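3-keto-5-aminohexanoate cleavage enzyme (PDB 3E49) probably catalyses the zinc-dependent cleavage of a beta-keto acid such as 3-keto-5-aminohexanoate, and is built as a TIM barrel. Local coordinates at residues H19-S24 with G134-H139; F201-G206 with L234-H239; N181-V186 with R223-D228; S111-S116 with F148-A153. All coordinates share one frame; numbering follows the deposited sequence.

Following the chain from the N terminus, contact 1 ties the loop after strand 10-13 to helix 134-141, closing a long loop of 109 residues. Contact 4 opens inside that loop, at the end of strand 109-113, and closes beyond it at the start of helix 152-163, so the two cross. Contacts 3 and 2 cross later: 181-186 reaches forward to 223-228 on the outer helices, while 201-206 pairs with 234-239 where two barrel strands end. No contact nests within another. Contacts 3 and 4 touch, with Asn181 ND2 3.0 Å from Met114 O, whereas contacts 1 and 3 lie on opposite sides of the chain's centre, about 37 Å apart between centres.

Contact 1: residues H19-S24 with G134-H139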
loop_
_atom_site.group_PDB
_atom_site.type_symbol
_atom_site.label_atom_id
_atom_site.label_comp_id
_atom_site.label_asym_id
_atom_site.label_seq_id
_atom_site.Cartn_x
_atom_site.Cartn_y
_atom_site.Cartn_z
ATOM N N HIS A 19 -1.335 22.214 -23.255
ATOM C CA HIS A 19 -0.218 22.589 -24.076
ATOM C C HIS A 19 -0.576 23.770 -25.034
ATOM O O HIS A 19 -1.748 23.938 -25.409
ATOM C CB HIS A 19 0.290 21.391 -24.876
ATOM C CG HIS A 19 0.804 20.265 -24.022
ATOM N ND1 HIS A 19 0.448 18.949 -24.223
ATOM C CD2 HIS A 19 1.619 20.268 -22.941
ATOM C CE1 HIS A 19 1.039 18.183 -23.334
ATOM N NE2 HIS A 19 1.770 18.959 -22.543
ATOM N N THR A 20 0.442 24.566 -25.390
ATOM C CA THR A 20 0.290 25.671 -26.343
ATOM C C THR A 20 1.086 25.403 -27.650
ATOM O O THR A 20 2.056 24.632 -27.662
ATOM C CB THR A 20 0.565 27.004 -25.682
ATOM O OG1 THR A 20 1.973 27.196 -25.503
ATOM C CG2 THR A 20 -0.172 27.108 -24.360
ATOM N N PRO A 21 0.626 25.965 -28.792
ATOM C CA PRO A 21 1.212 25.668 -30.099
ATOM C C PRO A 21 2.696 25.969 -30.235
ATOM O O PRO A 21 3.415 25.296 -30.973
ATOM C CB PRO A 21 0.373 26.535 -31.070
ATOM C CG PRO A 21 -0.889 26.808 -30.374
ATOM C CD PRO A 21 -0.491 26.923 -28.907
ATOM N N SER A 22 3.165 26.959 -29.502
ATOM C CA SER A 22 4.585 27.300 -29.528
ATOM C C SER A 22 5.455 26.216 -28.896
ATOM O O SER A 22 6.658 26.204 -29.079
ATOM C CB SER A 22 4.806 28.636 -28.825
ATOM O OG SER A 22 4.119 29.681 -29.509
HETATM N N MSE A 23 4.849 25.318 -28.130
HETATM C CA MSE A 23 5.584 24.242 -27.473
HETATM C C MSE A 23 5.991 23.132 -28.398
HETATM O O MSE A 23 6.972 22.429 -28.152
HETATM C CB MSE A 23 4.728 23.644 -26.364
HETATM C CG MSE A 23 4.299 24.627 -25.329
HETATM SE SE MSE A 23 3.457 23.790 -23.811
HETATM C CE MSE A 23 3.145 25.279 -22.931
ATOM N N SER A 24 5.204 22.906 -29.448
ATOM C CA SER A 24 5.508 21.865 -30.383
ATOM C C SER A 24 4.808 22.144 -31.667
ATOM O O SER A 24 3.606 22.446 -31.648
ATOM C CB SER A 24 5.004 20.530 -29.899
ATOM O OG SER A 24 5.148 19.545 -30.902
ATOM N N GLY A 134 0.269 36.030 -27.806
ATOM C CA GLY A 134 0.212 36.542 -26.466
ATOM C C GLY A 134 -0.595 35.720 -25.493
ATOM O O GLY A 134 -0.265 35.674 -24.295
ATOM N N TRP A 135 -1.639 35.048 -25.992
ATOM C CA TRP A 135 -2.521 34.326 -25.099
ATOM C C TRP A 135 -1.790 33.186 -24.389
ATOM O O TRP A 135 -2.146 32.829 -23.285
ATOM C CB TRP A 135 -3.762 33.787 -25.854
ATOM C CG TRP A 135 -3.487 32.650 -26.776
ATOM C CD1 TRP A 135 -3.258 32.706 -28.106
ATOM C CD2 TRP A 135 -3.400 31.270 -26.412
ATOM N NE1 TRP A 135 -3.018 31.458 -28.601
ATOM C CE2 TRP A 135 -3.093 30.557 -27.576
ATOM C CE3 TRP A 135 -3.546 30.574 -25.201
ATOM C CZ2 TRP A 135 -2.930 29.185 -27.583
ATOM C CZ3 TRP A 135 -3.387 29.192 -25.206
ATOM C CH2 TRP A 135 -3.072 28.523 -26.380
ATOM N N GLU A 136 -0.748 32.665 -25.019
ATOM C CA GLU A 136 -0.043 31.468 -24.512
ATOM C C GLU A 136 0.611 31.689 -23.144
ATOM O O GLU A 136 0.410 30.894 -22.216
ATOM C CB GLU A 136 0.992 30.996 -25.530
ATOM C CG GLU A 136 0.418 30.594 -26.896
ATOM C CD GLU A 136 1.487 30.077 -27.834
ATOM O OE1 GLU A 136 1.915 28.900 -27.695
ATOM O OE2 GLU A 136 1.907 30.830 -28.755
ATOM N N ARG A 137 1.387 32.761 -23.013
ATOM C CA ARG A 137 2.048 33.032 -21.729
ATOM C C ARG A 137 1.011 33.306 -20.650
ATOM O O ARG A 137 1.121 32.812 -19.541
ATOM C CB ARG A 137 3.055 34.186 -21.838
ATOM C CG ARG A 137 3.616 34.630 -20.488
ATOM C CD ARG A 137 4.737 35.633 -20.657
ATOM N NE ARG A 137 5.904 34.973 -21.230
ATOM C CZ ARG A 137 6.781 34.276 -20.521
ATOM N NH1 ARG A 137 6.634 34.140 -19.197
ATOM N NH2 ARG A 137 7.794 33.695 -21.138
ATOM N N GLU A 138 -0.001 34.086 -20.997
ATOM C CA GLU A 138 -1.078 34.413 -20.085
ATOM C C GLU A 138 -1.811 33.131 -19.617
ATOM O O GLU A 138 -2.127 32.979 -18.435
ATOM C CB GLU A 138 -2.058 35.357 -20.793
ATOM N N HIS A 139 -2.099 32.244 -20.561
ATOM C CA HIS A 139 -2.737 30.947 -20.269
ATOM C C HIS A 139 -1.972 30.202 -19.165
ATOM O O HIS A 139 -2.574 29.734 -18.192
ATOM C CB HIS A 139 -2.818 30.146 -21.571
ATOM C CG HIS A 139 -3.002 28.674 -21.407
ATOM N ND1 HIS A 139 -4.236 28.094 -21.192
ATOM C CD2 HIS A 139 -2.124 27.650 -21.544
ATOM C CE1 HIS A 139 -4.099 26.781 -21.149
ATOM N NE2 HIS A 139 -2.828 26.486 -21.359
#
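Glu136 reaches from its helix into the turn Thr20-Pro21-Ser22, and its carboxylate is gripped from several directions. Glu136 OE1 takes two bonds: Thr20 OG1 comes in on the anti side at 2.8 Å, and the backbone N of Ser22 comes in on the syn side at 2.9 Å. The second oxygen, Glu136 OE2, is met on its syn side by Ser22 OG at 2.6 Å. All three donors sit about 17° out of the carboxylate plane, so the group is held against rotation. His133 N adds a bond to OE2, and Ser22 OG is also bonded to Ala132 N. So many donors round a buried acid suit a carboxylate that is probably ionised.

Thr20 divides its two branches. With chi1 at 76°, OG1 turns to the acid while CG2 is turned from it toward the Trp135 and His139 rings, meeting both obliquely: Thr20 CG2 lies 3.5 Å from His139 CD2 and 3.8 Å from Trp135 CH2. Pro21 continues the apolar contact, its CD standing 3.6 Å from Trp135 CZ2. Trp135 in turn carries Glu136 CG over one face, and its NE1 is bonded to Asp58 O. His139 is fixed through NE2 to Ile18 O, just ahead of the turn.

Residues 19-24 belong to the loop between strand 10-13 and helix 31-44. Helix 134-141 is inserted between strand 109-113 and helix 152-163, so two excursions following barrel strands clasp here, with the side chain of His139 about 11 Å from the zinc ion.

Contact 2: residues F201-G206 with L234-H239; sequences FGLLGG and LGAGRH
The ring of Phe201 meets Leu234 obliquely, Phe201 CD2 lying 3.5 Å from Leu234 O. On the outer side of the barrel the same ring packs with Leu214 and Met217 of helix 211-225 and with Ile207. A chi1 of -54° places CG on the side of the backbone N, so the CD2 rim comes near Leu234 O, the acceptor of that N-H. Within 234-239, Arg238 CG lies over the centre of one face of the His239 ring, and His239 CE1 lies over the rim of the guanidinium; Arg238 has two conformers, so this overlap is doubtful.

The backbones run parallel here, with Phe201 bridged to Gly235. Phe201 N donates to Leu234 O at 2.9 Å with an N-H...O angle of 167°, and Phe201 O accepts from Ala236 N, also at 2.9 Å. One step on, the chains turn apart. Gly202 has a phi of 97°, a conformation that glycine adopts readily, and with no side chain there Ala236 CB packs against Gly202 O, 4.1 Å away. Leu203 then swings its CD2 back to Ala236 CB, 3.6 Å away, before a type II turn closes with Gly206 N bonded to Leu203 O at 2.8 Å. On the partner chain, His239 N returns to Ala236 O at 3.1 Å, starting the short 3-10 segment.

Leu234 turns its side chain to within about 7 Å of the zinc ion. The chemistry is that of the C-terminal end of a parallel pair of TIM-barrel strands, 195-201 and 229-235: buried peptide groups satisfy one another, and the side chains add apolar contact without any charged pair between the two segments.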
loop_
_atom_site.group_PDB
_atom_site.type_symbol
_atom_site.label_atom_id
_atom_site.label_comp_id
_atom_site.label_asym_id
_atom_site.label_seq_id
_atom_site.Cartn_x
_atom_site.Cartn_y
_atom_site.Cartn_z
ATOM N N PHE A 201 -2.386 11.141 -13.522
ATOM C CA PHE A 201 -1.197 11.343 -12.645
ATOM C C PHE A 201 -0.236 12.336 -13.184
ATOM O O PHE A 201 -0.014 12.408 -14.377
ATOM C CB PHE A 201 -0.398 10.024 -12.534
ATOM C CG PHE A 201 -1.236 8.856 -12.091
ATOM C CD1 PHE A 201 -1.451 8.612 -10.759
ATOM C CD2 PHE A 201 -1.854 8.036 -13.025
ATOM C CE1 PHE A 201 -2.263 7.560 -10.346
ATOM C CE2 PHE A 201 -2.672 6.967 -12.627
ATOM C CZ PHE A 201 -2.892 6.746 -11.271
ATOM N N GLY A 202 0.407 13.076 -12.282
ATOM C CA GLY A 202 1.496 13.925 -12.673
ATOM C C GLY A 202 1.266 15.376 -12.931
ATOM O O GLY A 202 2.172 16.029 -13.396
ATOM N N LEU A 203 0.079 15.888 -12.660
ATOM C CA LEU A 203 -0.202 17.303 -12.887
ATOM C C LEU A 203 -0.110 18.006 -11.582
ATOM O O LEU A 203 -0.653 17.505 -10.599
ATOM C CB LEU A 203 -1.611 17.498 -13.408
ATOM C CG LEU A 203 -1.888 16.859 -14.763
ATOM C CD1 LEU A 203 -3.338 17.132 -15.143
ATOM C CD2 LEU A 203 -0.918 17.390 -15.851
ATOM N N LEU A 204 0.556 19.164 -11.543
ATOM C CA LEU A 204 0.640 19.954 -10.327
ATOM C C LEU A 204 -0.767 20.420 -10.004
ATOM O O LEU A 204 -1.395 21.085 -10.820
ATOM C CB LEU A 204 1.578 21.159 -10.508
ATOM C CG LEU A 204 1.685 22.098 -9.318
ATOM C CD1 LEU A 204 2.187 21.385 -8.073
ATOM C CD2 LEU A 204 2.562 23.304 -9.678
ATOM N N GLY A 205 -1.245 20.063 -8.816
ATOM C CA GLY A 205 -2.625 20.322 -8.407
ATOM C C GLY A 205 -3.403 19.012 -8.299
ATOM O O GLY A 205 -4.461 18.964 -7.690
ATOM N N GLY A 206 -2.875 17.951 -8.905
ATOM C CA GLY A 206 -3.436 16.596 -8.796
ATOM C C GLY A 206 -2.439 15.660 -8.110
ATOM O O GLY A 206 -1.418 16.114 -7.526
ATOM N N LEU A 234 -3.801 7.620 -17.228
ATOM C CA LEU A 234 -3.288 8.759 -17.939
ATOM C C LEU A 234 -2.103 9.290 -17.124
ATOM O O LEU A 234 -2.298 9.789 -16.041
ATOM C CB LEU A 234 -4.321 9.876 -18.013
ATOM C CG LEU A 234 -4.086 11.064 -18.951
ATOM C CD1 LEU A 234 -5.229 12.084 -18.760
ATOM C CD2 LEU A 234 -2.735 11.747 -18.738
ATOM N N GLY A 235 -0.914 9.093 -17.625
ATOM C CA GLY A 235 0.275 9.697 -17.034
ATOM C C GLY A 235 0.672 10.905 -17.823
ATOM O O GLY A 235 0.879 10.816 -19.038
ATOM N N ALA A 236 0.894 12.035 -17.128
ATOM C CA ALA A 236 1.234 13.258 -17.794
ATOM C C ALA A 236 2.716 13.305 -18.199
ATOM O O ALA A 236 3.637 12.807 -17.493
ATOM C CB ALA A 236 0.880 14.451 -16.935
ATOM N N GLY A 237 2.955 13.915 -19.354
ATOM C CA GLY A 237 4.292 14.076 -19.874
ATOM C C GLY A 237 5.109 12.795 -19.953
ATOM O O GLY A 237 4.643 11.770 -20.474
ATOM N N ARG A 238 6.331 12.849 -19.403
ATOM C CA ARG A 238 7.254 11.708 -19.425
ATOM C C ARG A 238 6.720 10.446 -18.756
ATOM O O ARG A 238 7.234 9.357 -18.983
ATOM C CB ARG A 238 8.603 12.054 -18.741
ATOM C CG ARG A 238 8.603 12.066 -17.205
ATOM C CD ARG A 238 10.015 12.386 -16.679
ATOM N NE ARG A 238 10.102 12.580 -15.222
ATOM C CZ ARG A 238 10.603 11.710 -14.339
ATOM N NH1 ARG A 238 11.094 10.539 -14.721
ATOM N NH2 ARG A 238 10.623 12.028 -13.048
ATOM N N HIS A 239 5.702 10.588 -17.917
ATOM C CA HIS A 239 5.115 9.459 -17.171
ATOM C C HIS A 239 4.075 8.737 -17.977
ATOM O O HIS A 239 3.545 7.696 -17.553
ATOM C CB HIS A 239 4.457 9.988 -15.903
ATOM C CG HIS A 239 5.396 10.803 -15.082
ATOM N ND1 HIS A 239 6.490 10.243 -14.485
ATOM C CD2 HIS A 239 5.445 12.128 -14.818
ATOM C CE1 HIS A 239 7.177 11.192 -13.871
ATOM N NE2 HIS A 239 6.560 12.345 -14.048
#

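Contact 3: residues N181-V186 with R223-D228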
loop_
_atom_site.group_PDB
_atom_site.type_symbol
_atom_site.label_atom_id
_atom_site.label_comp_id
_atom_site.label_asym_id
_atom_site.label_seq_id
_atom_site.Cartn_x
_atom_site.Cartn_y
_atom_site.Cartn_z
ATOM N N ASN A 181 -15.562 11.154 -4.643
ATOM C CA ASN A 181 -16.634 12.045 -5.108
ATOM C C ASN A 181 -17.500 11.235 -6.090
ATOM O O ASN A 181 -18.718 11.302 -6.006
ATOM C CB ASN A 181 -16.103 13.298 -5.790
ATOM C CG ASN A 181 -15.422 14.237 -4.860
ATOM O OD1 ASN A 181 -15.557 14.149 -3.661
ATOM N ND2 ASN A 181 -14.726 15.207 -5.429
ATOM N N LEU A 182 -16.886 10.417 -6.954
ATOM C CA LEU A 182 -17.657 9.586 -7.885
ATOM C C LEU A 182 -18.504 8.604 -7.101
ATOM O O LEU A 182 -19.662 8.386 -7.457
ATOM C CB LEU A 182 -16.761 8.832 -8.877
ATOM C CG LEU A 182 -17.367 7.894 -9.923
ATOM C CD1 LEU A 182 -18.381 8.582 -10.798
ATOM C CD2 LEU A 182 -16.228 7.273 -10.756
ATOM N N ALA A 183 -17.942 8.001 -6.050
ATOM C CA ALA A 183 -18.701 7.033 -5.211
ATOM C C ALA A 183 -19.976 7.684 -4.632
ATOM O O ALA A 183 -21.010 7.056 -4.547
ATOM C CB ALA A 183 -17.830 6.450 -4.095
ATOM N N HIS A 184 -19.885 8.956 -4.288
ATOM C CA HIS A 184 -21.000 9.731 -3.772
ATOM C C HIS A 184 -22.126 9.728 -4.786
ATOM O O HIS A 184 -23.274 9.441 -4.437
ATOM C CB HIS A 184 -20.546 11.154 -3.480
ATOM C CG HIS A 184 -21.643 12.107 -3.101
ATOM N ND1 HIS A 184 -22.310 12.033 -1.902
ATOM C CD2 HIS A 184 -22.119 13.206 -3.727
ATOM C CE1 HIS A 184 -23.176 13.031 -1.820
ATOM N NE2 HIS A 184 -23.078 13.760 -2.916
ATOM N N PHE A 185 -21.802 10.076 -6.024
ATOM C CA PHE A 185 -22.798 10.103 -7.100
ATOM C C PHE A 185 -23.297 8.731 -7.498
ATOM O O PHE A 185 -24.459 8.595 -7.918
ATOM C CB PHE A 185 -22.259 10.846 -8.311
ATOM C CG PHE A 185 -22.124 12.300 -8.083
ATOM C CD1 PHE A 185 -23.258 13.113 -8.077
ATOM C CD2 PHE A 185 -20.869 12.889 -7.803
ATOM C CE1 PHE A 185 -23.140 14.476 -7.823
ATOM C CE2 PHE A 185 -20.766 14.229 -7.581
ATOM C CZ PHE A 185 -21.894 15.025 -7.570
ATOM N N VAL A 186 -22.438 7.720 -7.419
ATOM C CA VAL A 186 -22.852 6.360 -7.728
ATOM C C VAL A 186 -23.847 5.896 -6.659
ATOM O O VAL A 186 -24.853 5.290 -6.974
ATOM C CB VAL A 186 -21.656 5.377 -7.829
ATOM C CG1 VAL A 186 -22.162 3.910 -7.808
ATOM C CG2 VAL A 186 -20.840 5.682 -9.111
ATOM N N ARG A 223 -12.028 -0.990 -4.243
ATOM C CA ARG A 223 -12.859 -1.044 -3.059
ATOM C C ARG A 223 -14.194 -0.326 -3.210
ATOM O O ARG A 223 -15.210 -0.818 -2.718
ATOM C CB ARG A 223 -12.136 -0.446 -1.873
ATOM C CG ARG A 223 -12.883 -0.718 -0.580
ATOM C CD ARG A 223 -12.126 -0.222 0.631
ATOM N NE ARG A 223 -12.025 1.222 0.643
ATOM C CZ ARG A 223 -10.925 1.934 0.385
ATOM N NH1 ARG A 223 -9.754 1.376 0.077
ATOM N NH2 ARG A 223 -11.015 3.243 0.444
ATOM N N LEU A 224 -14.211 0.811 -3.900
ATOM C CA LEU A 224 -15.419 1.598 -4.026
ATOM C C LEU A 224 -16.366 1.061 -5.080
ATOM O O LEU A 224 -17.572 1.115 -4.908
ATOM C CB LEU A 224 -15.099 3.070 -4.336
ATOM C CG LEU A 224 -14.348 3.850 -3.266
ATOM C CD1 LEU A 224 -13.978 5.223 -3.774
ATOM C CD2 LEU A 224 -15.183 3.945 -1.994
ATOM N N PHE A 225 -15.812 0.572 -6.164
ATOM C CA PHE A 225 -16.622 0.167 -7.330
ATOM C C PHE A 225 -16.593 -1.309 -7.671
ATOM O O PHE A 225 -17.420 -1.765 -8.470
ATOM C CB PHE A 225 -16.180 0.971 -8.570
ATOM C CG PHE A 225 -16.124 2.429 -8.324
ATOM C CD1 PHE A 225 -17.260 3.110 -7.962
ATOM C CD2 PHE A 225 -14.923 3.119 -8.405
ATOM C CE1 PHE A 225 -17.218 4.459 -7.688
ATOM C CE2 PHE A 225 -14.878 4.463 -8.113
ATOM C CZ PHE A 225 -16.040 5.134 -7.762
ATOM N N GLY A 226 -15.658 -2.063 -7.101
ATOM C CA GLY A 226 -15.594 -3.495 -7.371
ATOM C C GLY A 226 -15.459 -3.742 -8.863
ATOM O O GLY A 226 -14.664 -3.093 -9.545
ATOM N N ALA A 227 -16.260 -4.657 -9.368
ATOM C CA ALA A 227 -16.241 -5.019 -10.794
ATOM C C ALA A 227 -17.015 -4.048 -11.689
ATOM O O ALA A 227 -17.106 -4.269 -12.911
ATOM C CB ALA A 227 -16.831 -6.386 -10.953
ATOM N N ASP A 228 -17.588 -2.997 -11.109
ATOM C CA ASP A 228 -18.409 -2.045 -11.869
ATOM C C ASP A 228 -17.677 -0.896 -12.538
ATOM O O ASP A 228 -18.313 0.034 -12.974
ATOM C CB ASP A 228 -19.477 -1.447 -10.962
ATOM C CG ASP A 228 -20.569 -2.430 -10.620
ATOM O OD1 ASP A 228 -20.524 -3.554 -11.146
ATOM O OD2 ASP A 228 -21.473 -2.064 -9.837
#
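This is an apolar helix-to-helix contact on the outer layer of the barrel, where helix 176-187 meets the last turn of helix 211-225. Phe225 carries it. The tip of its ring enters between Leu182, Ala183 and Val186, with Phe225 CZ 3.7 Å from Leu182 CD2 and Phe225 CE1 4.1 Å from Val186 CG2; both aliphatic groups reach the ring obliquely. The ring turns its edge to the helix backbone, so that Ala183 N lies near the ring plane, 3.8 Å from Phe225 CZ. A chi1 of -50° swings the ring towards the neighbouring helix, and CB of Leu224 lies over the centre of one face. Alongside, Ala183 sits where the backbones come nearest, and its CB is 4.1 Å from Leu224 CD1.

On the barrel side lies strand 195-201, whose Val197 touches Leu182 and whose Phe195 touches Val186. Helix 211-225 stops right after Phe225. Gly226, at a phi of 57°, breaks the helical path, and Asp228 N bonds back to Phe225 O; Gly226 and Ala227 also line the pocket of a bound 2-ethoxyethanol molecule.

No hydrogen bond or salt bridge crosses between the segments, so between them cohesion probably rests on apolar burial.

Contact 4: residues S111-S116 with F148-A153; sequences SLNMGS and FKNTFA
Ser116 and Lys149 bring the backbones to within 4.4 Å between their CA atoms, and the touching parts, 113-116 and 148-151, run nearly at right angles, 87° apart. Ser116 OG accepts a straight bond from Asn150 N, 2.8 Å long, and is also bonded to Asn118 OD1 of the second subunit. Ser116 CA adds a CA-H...O contact to Phe148 O at 3.1 Å.

Asn113 ends barrel strand 109-113, and its side chain shapes the turn that leaves the TIM barrel core: Asn113 OD1 takes the backbone N of Gly115 at 3.2 Å, in the carbonyl plane, an Asx turn. With CG anti to N (chi1 -178°), the amide reaches across to Phe148. There Asn113 ND2 lies near the ring plane, at the edge, 3.0 Å from Phe148 CE2, with the two planes 85° apart. Asn150 has two deposited conformers; in the one given, its amide lies nearly parallel to that of Asn113, with Asn150 ND2 3.2 Å from Asn113 OD1 but too poorly angled for a hydrogen bond.

Thr151 is the N-cap of helix 152-163, and its OG1 also bonds Asp145 of the second subunit. Lys149 NZ joins Asp154 and that same subunit's Asp145 in salt bridges.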
loop_
_atom_site.group_PDB
_atom_site.type_symbol
_atom_site.label_atom_id
_atom_site.label_comp_id
_atom_site.label_asym_id
_atom_site.label_seq_id
_atom_site.Cartn_x
_atom_site.Cartn_y
_atom_site.Cartn_z
ATOM N N SER A 111 -15.867 13.786 -21.375
ATOM C CA SER A 111 -14.994 13.732 -20.208
ATOM C C SER A 111 -15.704 14.459 -19.089
ATOM O O SER A 111 -16.511 15.350 -19.353
ATOM C CB SER A 111 -13.645 14.371 -20.527
ATOM O OG SER A 111 -13.779 15.776 -20.678
ATOM N N LEU A 112 -15.425 14.096 -17.837
ATOM C CA LEU A 112 -16.052 14.736 -16.679
ATOM C C LEU A 112 -14.999 14.766 -15.565
ATOM O O LEU A 112 -14.607 13.710 -15.038
ATOM C CB LEU A 112 -17.320 13.976 -16.237
ATOM C CG LEU A 112 -18.155 14.416 -15.014
ATOM C CD1 LEU A 112 -18.354 15.885 -14.908
ATOM C CD2 LEU A 112 -19.521 13.739 -15.015
ATOM N N ASN A 113 -14.496 15.954 -15.273
ATOM C CA ASN A 113 -13.519 16.148 -14.218
ATOM C C ASN A 113 -14.253 15.992 -12.885
ATOM O O ASN A 113 -15.323 16.547 -12.714
ATOM C CB ASN A 113 -12.856 17.507 -14.382
ATOM C CG ASN A 113 -11.773 17.775 -13.344
ATOM O OD1 ASN A 113 -11.996 17.663 -12.161
ATOM N ND2 ASN A 113 -10.620 18.203 -13.807
HETATM N N MSE A 114 -13.680 15.258 -11.924
HETATM C CA MSE A 114 -14.462 14.918 -10.739
HETATM C C MSE A 114 -14.306 15.717 -9.481
HETATM O O MSE A 114 -14.697 15.255 -8.408
HETATM C CB MSE A 114 -14.336 13.403 -10.459
HETATM C CG MSE A 114 -15.127 12.549 -11.446
HETATM SE SE MSE A 114 -17.036 12.893 -11.391
HETATM C CE MSE A 114 -17.428 12.663 -9.679
ATOM N N GLY A 115 -13.790 16.928 -9.574
ATOM C CA GLY A 115 -13.652 17.742 -8.387
ATOM C C GLY A 115 -12.918 19.021 -8.722
ATOM O O GLY A 115 -12.075 19.014 -9.616
ATOM N N SER A 116 -13.257 20.107 -8.022
ATOM C CA SER A 116 -12.604 21.395 -8.216
ATOM C C SER A 116 -11.171 21.252 -7.718
ATOM O O SER A 116 -10.901 20.551 -6.751
ATOM C CB SER A 116 -13.323 22.523 -7.445
ATOM O OG SER A 116 -14.685 22.663 -7.823
ATOM N N PHE A 148 -9.863 25.255 -11.200
ATOM C CA PHE A 148 -10.648 24.532 -12.181
ATOM C C PHE A 148 -11.884 24.107 -11.378
ATOM O O PHE A 148 -11.800 23.209 -10.551
ATOM C CB PHE A 148 -9.896 23.330 -12.755
ATOM C CG PHE A 148 -10.593 22.672 -13.938
ATOM C CD1 PHE A 148 -11.341 23.432 -14.848
ATOM C CD2 PHE A 148 -10.410 21.314 -14.213
ATOM C CE1 PHE A 148 -11.939 22.845 -15.964
ATOM C CE2 PHE A 148 -10.997 20.722 -15.345
ATOM C CZ PHE A 148 -11.762 21.491 -16.214
ATOM N N LYS A 149 -12.994 24.804 -11.596
ATOM C CA LYS A 149 -14.220 24.597 -10.840
ATOM C C LYS A 149 -15.096 23.485 -11.389
ATOM O O LYS A 149 -15.465 23.501 -12.540
ATOM C CB LYS A 149 -15.036 25.904 -10.766
ATOM C CG LYS A 149 -16.490 25.748 -10.224
ATOM C CD LYS A 149 -17.261 27.107 -10.139
ATOM C CE LYS A 149 -18.689 26.951 -9.580
ATOM N NZ LYS A 149 -19.616 26.215 -10.503
ATOM N N ASN A 150 -15.370 22.506 -10.537
ATOM C CA ASN A 150 -16.196 21.359 -10.834
ATOM C C ASN A 150 -16.892 20.995 -9.512
ATOM O O ASN A 150 -16.495 20.018 -8.885
ATOM C CB ASN A 150 -15.286 20.202 -11.257
ATOM C CG ASN A 150 -14.626 20.414 -12.613
ATOM O OD1 ASN A 150 -15.301 20.376 -13.640
ATOM N ND2 ASN A 150 -13.297 20.547 -12.630
ATOM N N THR A 151 -17.860 21.792 -9.060
ATOM C CA THR A 151 -18.545 21.585 -7.795
ATOM C C THR A 151 -19.485 20.380 -7.812
ATOM O O THR A 151 -19.792 19.821 -8.862
ATOM C CB THR A 151 -19.382 22.836 -7.390
ATOM O OG1 THR A 151 -20.414 23.037 -8.349
ATOM C CG2 THR A 151 -18.498 24.105 -7.275
ATOM N N PHE A 152 -19.949 19.995 -6.632
ATOM C CA PHE A 152 -20.941 18.914 -6.548
ATOM C C PHE A 152 -22.212 19.212 -7.364
ATOM O O PHE A 152 -22.796 18.303 -7.982
ATOM C CB PHE A 152 -21.217 18.577 -5.075
ATOM C CG PHE A 152 -20.071 17.874 -4.404
ATOM C CD1 PHE A 152 -19.761 16.578 -4.789
ATOM C CD2 PHE A 152 -19.309 18.485 -3.400
ATOM C CE1 PHE A 152 -18.726 15.892 -4.221
ATOM C CE2 PHE A 152 -18.254 17.811 -2.822
ATOM C CZ PHE A 152 -17.953 16.498 -3.248
ATOM N N ALA A 153 -22.615 20.482 -7.412
ATOM C CA ALA A 153 -23.751 20.900 -8.247
ATOM C C ALA A 153 -23.429 20.803 -9.723
ATOM O O ALA A 153 -24.252 20.310 -10.513
ATOM C CB ALA A 153 -24.226 22.327 -7.885
HETATM O O HOH W 1 -15.580 18.563 -16.563
#